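Long-range contact in creatinine amidohydrolase (PDB 3NO4), which probably hydrolyses carbon-nitrogen bonds in linear amides, as a metal-dependent member of the creatininase superfamily: residues Ile133-Tyr144 with Val158-Met167. Sequence-based numbering, arbitrary orientation. Where two conformers were deposited one is given.
Sequences IATLKAAFSETY and VQCQVANWFM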
loop_
_atom_site.group_PDB
_atom_site.type_symbol
_atom_site.label_atom_id
_atom_site.label_comp_id
_atom_site.label_asym_id
_atom_site.label_seq_id
_atom_site.Cartn_x
_atom_site.Cartn_y
_atom_site.Cartn_z
ATOM N N ILE A 133 6.899 5.044 -19.599
ATOM C CA ILE A 133 5.661 5.344 -20.321
ATOM C C ILE A 133 4.454 4.617 -19.693
ATOM O O ILE A 133 3.469 5.252 -19.330
ATOM C CB ILE A 133 5.781 5.035 -21.846
ATOM C CG1 ILE A 133 6.784 6.006 -22.510
ATOM C CG2 ILE A 133 4.408 5.166 -22.535
ATOM C CD1 ILE A 133 7.151 5.606 -23.947
ATOM N N ALA A 134 4.575 3.301 -19.543
ATOM C CA ALA A 134 3.478 2.451 -19.041
ATOM C C ALA A 134 3.043 2.851 -17.631
ATOM O O ALA A 134 1.862 3.080 -17.371
ATOM C CB ALA A 134 3.870 0.973 -19.079
ATOM N N THR A 135 4.014 2.990 -16.749
ATOM C CA THR A 135 3.748 3.388 -15.362
ATOM C C THR A 135 3.106 4.793 -15.297
ATOM O O THR A 135 2.158 4.975 -14.538
ATOM C CB THR A 135 5.030 3.304 -14.497
ATOM O OG1 THR A 135 5.499 1.935 -14.495
ATOM C CG2 THR A 135 4.768 3.788 -13.052
ATOM N N LEU A 136 3.609 5.745 -16.111
ATOM C CA LEU A 136 3.019 7.100 -16.187
ATOM C C LEU A 136 1.562 7.060 -16.611
ATOM O O LEU A 136 0.733 7.723 -15.982
ATOM C CB LEU A 136 3.785 8.065 -17.115
ATOM C CG LEU A 136 4.979 8.801 -16.524
ATOM C CD1 LEU A 136 5.639 9.584 -17.656
ATOM C CD2 LEU A 136 4.622 9.724 -15.312
ATOM N N LYS A 137 1.260 6.302 -17.675
ATOM C CA LYS A 137 -0.112 6.210 -18.150
ATOM C C LYS A 137 -1.028 5.581 -17.069
ATOM O O LYS A 137 -2.158 6.043 -16.814
ATOM C CB LYS A 137 -0.179 5.450 -19.489
ATOM C CG LYS A 137 0.310 6.304 -20.674
ATOM C CD LYS A 137 0.224 5.470 -21.951
ATOM C CE LYS A 137 0.606 6.268 -23.235
ATOM N NZ LYS A 137 0.965 5.261 -24.312
ATOM N N ALA A 138 -0.500 4.571 -16.384
ATOM C CA ALA A 138 -1.183 3.978 -15.243
ATOM C C ALA A 138 -1.428 4.984 -14.131
ATOM O O ALA A 138 -2.521 5.059 -13.589
ATOM C CB ALA A 138 -0.396 2.792 -14.726
ATOM N N ALA A 139 -0.400 5.744 -13.803
ATOM C CA ALA A 139 -0.468 6.807 -12.806
ATOM C C ALA A 139 -1.519 7.855 -13.123
ATOM O O ALA A 139 -2.183 8.337 -12.219
ATOM C CB ALA A 139 0.931 7.492 -12.616
ATOM N N PHE A 140 -1.640 8.230 -14.390
ATOM C CA PHE A 140 -2.687 9.178 -14.801
ATOM C C PHE A 140 -4.068 8.685 -14.491
ATOM O O PHE A 140 -4.858 9.424 -13.885
ATOM C CB PHE A 140 -2.609 9.524 -16.294
ATOM C CG PHE A 140 -1.308 10.150 -16.732
ATOM C CD1 PHE A 140 -0.378 10.700 -15.836
ATOM C CD2 PHE A 140 -1.022 10.199 -18.093
ATOM C CE1 PHE A 140 0.803 11.253 -16.290
ATOM C CE2 PHE A 140 0.148 10.753 -18.531
ATOM C CZ PHE A 140 1.066 11.267 -17.635
ATOM N N SER A 141 -4.356 7.441 -14.918
ATOM C CA SER A 141 -5.620 6.795 -14.628
ATOM C C SER A 141 -5.906 6.728 -13.112
ATOM O O SER A 141 -6.980 7.098 -12.664
ATOM C CB SER A 141 -5.668 5.389 -15.239
ATOM O OG SER A 141 -5.677 5.484 -16.638
ATOM N N GLU A 142 -4.968 6.225 -12.353
ATOM C CA GLU A 142 -5.081 6.218 -10.872
ATOM C C GLU A 142 -5.379 7.647 -10.294
ATOM O O GLU A 142 -6.252 7.820 -9.421
ATOM C CB GLU A 142 -3.786 5.707 -10.265
ATOM C CG GLU A 142 -3.860 5.424 -8.731
ATOM C CD GLU A 142 -3.769 3.945 -8.340
ATOM O OE1 GLU A 142 -3.686 3.050 -9.210
ATOM O OE2 GLU A 142 -3.803 3.684 -7.115
ATOM N N THR A 143 -4.650 8.631 -10.826
ATOM C CA THR A 143 -4.795 10.030 -10.418
ATOM C C THR A 143 -6.198 10.583 -10.735
ATOM O O THR A 143 -6.820 11.161 -9.853
ATOM C CB THR A 143 -3.670 10.874 -10.987
ATOM O OG1 THR A 143 -2.458 10.385 -10.423
ATOM C CG2 THR A 143 -3.861 12.415 -10.672
ATOM N N TYR A 144 -6.723 10.348 -11.949
ATOM C CA TYR A 144 -8.063 10.844 -12.271
ATOM C C TYR A 144 -9.127 10.317 -11.288
ATOM O O TYR A 144 -9.932 11.086 -10.781
ATOM C CB TYR A 144 -8.495 10.516 -13.728
ATOM C CG TYR A 144 -7.543 10.970 -14.823
ATOM C CD1 TYR A 144 -6.897 12.220 -14.762
ATOM C CD2 TYR A 144 -7.310 10.155 -15.945
ATOM C CE1 TYR A 144 -6.000 12.631 -15.768
ATOM C CE2 TYR A 144 -6.425 10.552 -16.974
ATOM C CZ TYR A 144 -5.788 11.802 -16.884
ATOM O OH TYR A 144 -4.911 12.207 -17.851
ATOM N N VAL A 158 -9.022 18.060 -15.180
ATOM C CA VAL A 158 -7.590 17.757 -15.048
ATOM C C VAL A 158 -7.220 16.713 -16.103
ATOM O O VAL A 158 -7.902 15.663 -16.244
ATOM C CB VAL A 158 -7.199 17.273 -13.641
ATOM C CG1 VAL A 158 -5.735 16.719 -13.608
ATOM C CG2 VAL A 158 -7.400 18.418 -12.612
ATOM N N GLN A 159 -6.166 17.044 -16.846
ATOM C CA GLN A 159 -5.689 16.211 -17.951
ATOM C C GLN A 159 -4.195 16.062 -17.823
ATOM O O GLN A 159 -3.505 17.054 -17.546
ATOM C CB GLN A 159 -5.994 16.871 -19.289
ATOM C CG GLN A 159 -7.453 17.021 -19.578
ATOM C CD GLN A 159 -7.749 17.786 -20.844
ATOM O OE1 GLN A 159 -6.848 18.110 -21.631
ATOM N NE2 GLN A 159 -9.029 18.075 -21.062
ATOM N N CYS A 160 -3.714 14.834 -18.008
ATOM C CA CYS A 160 -2.296 14.557 -18.087
ATOM C C CYS A 160 -1.975 13.940 -19.439
ATOM O O CYS A 160 -2.793 13.168 -19.999
ATOM C CB CYS A 160 -1.865 13.603 -16.977
ATOM S SG CYS A 160 -2.130 14.183 -15.281
ATOM N N GLN A 161 -0.807 14.297 -19.968
ATOM C CA GLN A 161 -0.263 13.683 -21.200
ATOM C C GLN A 161 1.247 13.537 -21.029
ATOM O O GLN A 161 1.899 14.405 -20.404
ATOM C CB GLN A 161 -0.559 14.526 -22.454
ATOM C CG GLN A 161 -0.298 13.784 -23.804
ATOM C CD GLN A 161 -0.072 14.684 -25.003
ATOM O OE1 GLN A 161 -0.847 15.587 -25.272
ATOM N NE2 GLN A 161 0.985 14.403 -25.754
ATOM N N VAL A 162 1.786 12.461 -21.592
ATOM C CA VAL A 162 3.217 12.222 -21.679
ATOM C C VAL A 162 3.642 12.431 -23.157
ATOM O O VAL A 162 2.940 11.999 -24.094
ATOM C CB VAL A 162 3.615 10.821 -21.120
ATOM C CG1 VAL A 162 2.894 9.714 -21.862
ATOM C CG2 VAL A 162 5.167 10.651 -21.194
ATOM N N ALA A 163 4.739 13.174 -23.359
ATOM C CA ALA A 163 5.303 13.414 -24.675
ATOM C C ALA A 163 6.733 12.917 -24.612
ATOM O O ALA A 163 7.529 13.399 -23.793
ATOM C CB ALA A 163 5.259 14.897 -25.007
ATOM N N ASN A 164 7.067 11.969 -25.467
ATOM C CA ASN A 164 8.356 11.302 -25.424
ATOM C C ASN A 164 9.227 11.938 -26.484
ATOM O O ASN A 164 8.948 11.777 -27.647
ATOM C CB ASN A 164 8.163 9.813 -25.664
ATOM C CG ASN A 164 7.213 9.205 -24.660
ATOM O OD1 ASN A 164 7.514 9.197 -23.459
ATOM N ND2 ASN A 164 6.048 8.729 -25.128
ATOM N N TRP A 165 10.282 12.667 -26.083
ATOM C CA TRP A 165 11.070 13.434 -27.058
ATOM C C TRP A 165 11.654 12.574 -28.185
ATOM O O TRP A 165 11.656 12.980 -29.338
ATOM C CB TRP A 165 12.174 14.230 -26.388
ATOM C CG TRP A 165 13.439 13.494 -26.032
ATOM C CD1 TRP A 165 13.725 12.905 -24.871
ATOM C CD2 TRP A 165 14.571 13.313 -26.874
ATOM N NE1 TRP A 165 14.986 12.374 -24.903
ATOM C CE2 TRP A 165 15.525 12.595 -26.135
ATOM C CE3 TRP A 165 14.887 13.722 -28.173
ATOM C CZ2 TRP A 165 16.796 12.263 -26.655
ATOM C CZ3 TRP A 165 16.138 13.377 -28.710
ATOM C CH2 TRP A 165 17.073 12.644 -27.945
ATOM N N PHE A 166 12.090 11.370 -27.804
ATOM C CA PHE A 166 12.667 10.326 -28.697
ATOM C C PHE A 166 11.666 9.669 -29.659
ATOM O O PHE A 166 12.083 8.938 -30.591
ATOM C CB PHE A 166 13.432 9.247 -27.882
ATOM C CG PHE A 166 12.584 8.559 -26.885
ATOM C CD1 PHE A 166 11.913 7.415 -27.223
ATOM C CD2 PHE A 166 12.437 9.073 -25.590
ATOM C CE1 PHE A 166 11.089 6.761 -26.284
ATOM C CE2 PHE A 166 11.613 8.440 -24.641
ATOM C CZ PHE A 166 10.937 7.293 -25.000
HETATM N N MSE A 167 10.363 9.935 -29.455
HETATM C CA MSE A 167 9.301 9.508 -30.390
HETATM C C MSE A 167 8.809 10.630 -31.286
HETATM O O MSE A 167 7.910 10.415 -32.063
HETATM C CB MSE A 167 8.113 8.895 -29.629
HETATM C CG MSE A 167 8.277 7.405 -29.373
HETATM SE SE MSE A 167 6.904 6.775 -28.144
HETATM C CE MSE A 167 5.281 7.431 -28.990
HETATM O O HOH W 1 3.229 7.507 -24.909
#
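Phe140 on the helix lies flat over Cys160 on the strand, at the heart of a beta-alpha-beta unit in which strand 122-127, helix 132-150 and strand 159-164 follow one another and the helix runs back antiparallel to an edge strand of the chain's parallel sheet. The axes of helix segment 133-144 and strand 159-164 pass 9.0 Å apart at 176°. Packing is close here: Cys160 CB sits 3.4 Å from the centroid of the Phe140 ring, 9° off its normal, a CH-pi contact over the centre of one face. Cys160 SG, anti to the carbonyl carbon, reaches obliquely past that ring toward Tyr144. At the ring's edge lies Val162 N, and Phe125 of the neighbouring strand also meets the ring. Tyr144 CE1 comes obliquely to Val158 O at 3.6 Å, and Tyr219 of the second subunit packs on Tyr144. Beyond Phe140, Leu136 CD1 rests on Val162 CG2 at 3.7 Å, and Ile133 lays CG1 and CD1 across the amide of Asn164, whose OD1 is bound by Asn127. Past this pair the contact loosens. Ile133 CD1 comes only to 4.3 Å from Phe166 CZ, and the selenium SE of selenomethionine Met167 lies 4.4 Å from Ile133 CD1. On the solvent side, the extended chain of Lys137 runs toward the strand, with Lys137 CE 4.4 Å from Val162 CG1; a single water accepts weak hydrogen bonds from Lys137 NZ and Asn164 ND2. The firmer polar link lies at the opposite end, where Cys160 N donates to Tyr144 OH, in the plane of the phenol ring, at 2.9 Å and 153°.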